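PDB 2IVF: ethylbenzene dehydrogenase alpha-subunit from Aromatoleum aromaticum, which forms the molybdenum-carrying subunit of a molybdopterin oxidoreductase, holding two guanine dinucleotide pterin cofactors and an iron-sulfur cluster. Local coordinates for residues H782-D787 against M795-D800. Residues are numbered along the deposited sequence; the frame is centred on the assembly and turned at random.
With ACT (acetate ion), chain J.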
loop_
_atom_site.group_PDB
_atom_site.type_symbol
_atom_site.label_atom_id
_atom_site.label_comp_id
_atom_site.label_asym_id
_atom_site.label_seq_id
_atom_site.Cartn_x
_atom_site.Cartn_y
_atom_site.Cartn_z
ATOM N N HIS A 782 -21.445 16.163 10.385
ATOM C CA HIS A 782 -21.434 14.789 10.826
ATOM C C HIS A 782 -22.770 14.444 11.511
ATOM O O HIS A 782 -23.222 13.271 11.505
ATOM C CB HIS A 782 -20.212 14.564 11.724
ATOM C CG HIS A 782 -20.187 13.225 12.373
ATOM N ND1 HIS A 782 -19.958 12.053 11.677
ATOM C CD2 HIS A 782 -20.424 12.872 13.656
ATOM C CE1 HIS A 782 -20.028 11.042 12.526
ATOM N NE2 HIS A 782 -20.344 11.509 13.725
ATOM N N ALA A 783 -23.351 15.465 12.133
ATOM C CA ALA A 783 -24.669 15.465 12.705
ATOM C C ALA A 783 -24.867 14.334 13.728
ATOM O O ALA A 783 -25.856 13.589 13.698
ATOM C CB ALA A 783 -25.735 15.472 11.593
ATOM N N ASN A 784 -23.858 14.199 14.590
ATOM C CA ASN A 784 -23.859 13.294 15.750
ATOM C C ASN A 784 -22.710 13.734 16.664
ATOM O O ASN A 784 -21.759 14.402 16.195
ATOM C CB ASN A 784 -23.659 11.846 15.334
ATOM C CG ASN A 784 -24.154 10.874 16.374
ATOM O OD1 ASN A 784 -24.706 11.264 17.408
ATOM N ND2 ASN A 784 -23.981 9.613 16.110
ATOM N N GLU A 785 -22.794 13.409 17.945
ATOM C CA GLU A 785 -21.698 13.708 18.832
ATOM C C GLU A 785 -20.823 12.486 18.864
ATOM O O GLU A 785 -21.261 11.378 18.452
ATOM C CB GLU A 785 -22.123 14.168 20.234
ATOM C CG GLU A 785 -23.163 13.409 20.945
ATOM C CD GLU A 785 -24.586 13.594 20.382
ATOM O OE1 GLU A 785 -25.123 14.728 20.258
ATOM O OE2 GLU A 785 -25.151 12.544 20.092
ATOM N N VAL A 786 -19.577 12.692 19.253
ATOM C CA VAL A 786 -18.642 11.578 19.412
ATOM C C VAL A 786 -18.789 11.029 20.827
ATOM O O VAL A 786 -18.804 11.789 21.779
ATOM C CB VAL A 786 -17.187 12.017 19.158
ATOM C CG1 VAL A 786 -16.247 10.882 19.502
ATOM C CG2 VAL A 786 -16.970 12.565 17.676
ATOM N N ASP A 787 -18.962 9.711 20.939
ATOM C CA ASP A 787 -19.056 9.002 22.201
ATOM C C ASP A 787 -18.045 7.847 22.058
ATOM O O ASP A 787 -18.232 6.913 21.286
ATOM C CB ASP A 787 -20.455 8.468 22.426
ATOM C CG ASP A 787 -20.560 7.605 23.665
ATOM O OD1 ASP A 787 -19.513 7.203 24.250
ATOM O OD2 ASP A 787 -21.685 7.306 24.070
ATOM N N MET A 795 -25.338 11.426 11.173
ATOM C CA MET A 795 -26.700 11.795 10.814
ATOM C C MET A 795 -27.743 11.497 11.863
ATOM O O MET A 795 -28.949 11.688 11.611
ATOM C CB MET A 795 -27.094 11.218 9.461
ATOM C CG MET A 795 -26.096 11.554 8.355
ATOM S SD MET A 795 -26.638 10.972 6.750
ATOM C CE MET A 795 -27.963 12.123 6.422
ATOM N N ARG A 796 -27.297 11.091 13.059
ATOM C CA ARG A 796 -28.214 10.798 14.155
ATOM C C ARG A 796 -29.157 11.969 14.464
ATOM O O ARG A 796 -30.282 11.757 14.805
ATOM C CB ARG A 796 -27.445 10.455 15.414
ATOM C CG ARG A 796 -28.285 9.712 16.434
ATOM C CD ARG A 796 -27.586 9.544 17.775
ATOM N NE ARG A 796 -27.282 10.830 18.379
ATOM C CZ ARG A 796 -28.137 11.594 19.045
ATOM N NH1 ARG A 796 -29.410 11.241 19.233
ATOM N NH2 ARG A 796 -27.692 12.725 19.564
ATOM N N TRP A 797 -28.662 13.200 14.411
ATOM C CA TRP A 797 -29.515 14.367 14.730
ATOM C C TRP A 797 -30.680 14.499 13.746
ATOM O O TRP A 797 -31.807 14.918 14.105
ATOM C CB TRP A 797 -28.688 15.651 14.727
ATOM C CG TRP A 797 -27.600 15.684 15.729
ATOM C CD1 TRP A 797 -27.520 14.953 16.879
ATOM C CD2 TRP A 797 -26.462 16.543 15.722
ATOM N NE1 TRP A 797 -26.369 15.253 17.557
ATOM C CE2 TRP A 797 -25.695 16.230 16.881
ATOM C CE3 TRP A 797 -26.016 17.556 14.867
ATOM C CZ2 TRP A 797 -24.518 16.896 17.202
ATOM C CZ3 TRP A 797 -24.823 18.209 15.178
ATOM C CH2 TRP A 797 -24.073 17.848 16.318
ATOM N N HIS A 798 -30.411 14.194 12.488
ATOM C CA HIS A 798 -31.470 14.202 11.499
ATOM C C HIS A 798 -32.530 13.164 11.818
ATOM O O HIS A 798 -33.727 13.466 11.775
ATOM C CB HIS A 798 -30.927 14.044 10.080
ATOM C CG HIS A 798 -29.886 15.069 9.737
ATOM N ND1 HIS A 798 -30.149 16.417 9.755
ATOM C CD2 HIS A 798 -28.578 14.941 9.410
ATOM C CE1 HIS A 798 -29.049 17.081 9.428
ATOM N NE2 HIS A 798 -28.079 16.205 9.215
ATOM N N PHE A 799 -32.111 11.966 12.167
ATOM C CA PHE A 799 -33.071 10.897 12.437
ATOM C C PHE A 799 -33.720 10.950 13.818
ATOM O O PHE A 799 -34.972 10.997 13.920
ATOM C CB PHE A 799 -32.434 9.526 12.178
ATOM C CG PHE A 799 -33.338 8.408 12.501
ATOM C CD1 PHE A 799 -34.468 8.187 11.735
ATOM C CD2 PHE A 799 -33.077 7.582 13.597
ATOM C CE1 PHE A 799 -35.353 7.155 12.047
ATOM C CE2 PHE A 799 -33.942 6.544 13.923
ATOM C CZ PHE A 799 -35.094 6.335 13.156
ATOM N N ASP A 800 -32.918 10.939 14.881
ATOM C CA ASP A 800 -33.453 10.983 16.272
ATOM C C ASP A 800 -34.111 12.294 16.600
ATOM O O ASP A 800 -35.140 12.326 17.250
ATOM C CB ASP A 800 -32.347 10.755 17.328
ATOM C CG ASP A 800 -31.962 9.273 17.476
ATOM O OD1 ASP A 800 -32.698 8.402 16.957
ATOM O OD2 ASP A 800 -30.937 8.975 18.119
HETATM C C ACT J . -19.084 15.908 21.138
HETATM O O ACT J . -18.939 15.251 20.067
HETATM O OXT ACT J . -18.207 15.761 22.046
HETATM C CH3 ACT J . -20.243 16.851 21.335
#
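The N-terminus of the short helix 796-800 is docked onto the loop that leaves the C-terminal end of helix 777-781, about 22 Å from the centre of the molybdopterin oxidoreductase chain, and the two are held first by backbone. M795, at the N-cap position, gives its N to H782 O at 2.8 Å. In the first turn of the helix, W797 N gives its hydrogen to A783 O at 2.9 Å, so the carbonyl of A783, a residue with positive phi just past the end of helix 777-781, takes up an amide that the helix cannot bond internally. The indole of W797 then lies along the same loop: the peptide linking A783 to N784 passes over one of its faces, and N784 CA sits 3.9 Å from the centroid of the five-membered ring in a CH-pi contact. On A783, CB reaches the imidazole of H798 (3.4 Å to NE2), whose ND1 is bonded to K803 O and NE2 to K234 NZ.

At its exposed E785 the contact turns polar. E785 folds back, bent at chi2 (-72°), and its two carboxylate oxygens divide the work: OE1 receives the indole N-H of W797 NE1 at 3.0 Å from above the carboxylate plane, while OE2 uses its syn lone pair for R796 NH2 in a salt bridge. The arginine chain runs out extended and bends at chi3 (61°), bringing NE to N784 OD1 at 2.8 Å; that donor stands above the amide plane, although OD1 lies within the guanidinium plane. The other polar atom of the same amide, ND2, is bonded to Y793 O. The network finishes one helical turn on, where R796 NH1 meets the anti lone pair of D800 OD2 at 3.0 Å.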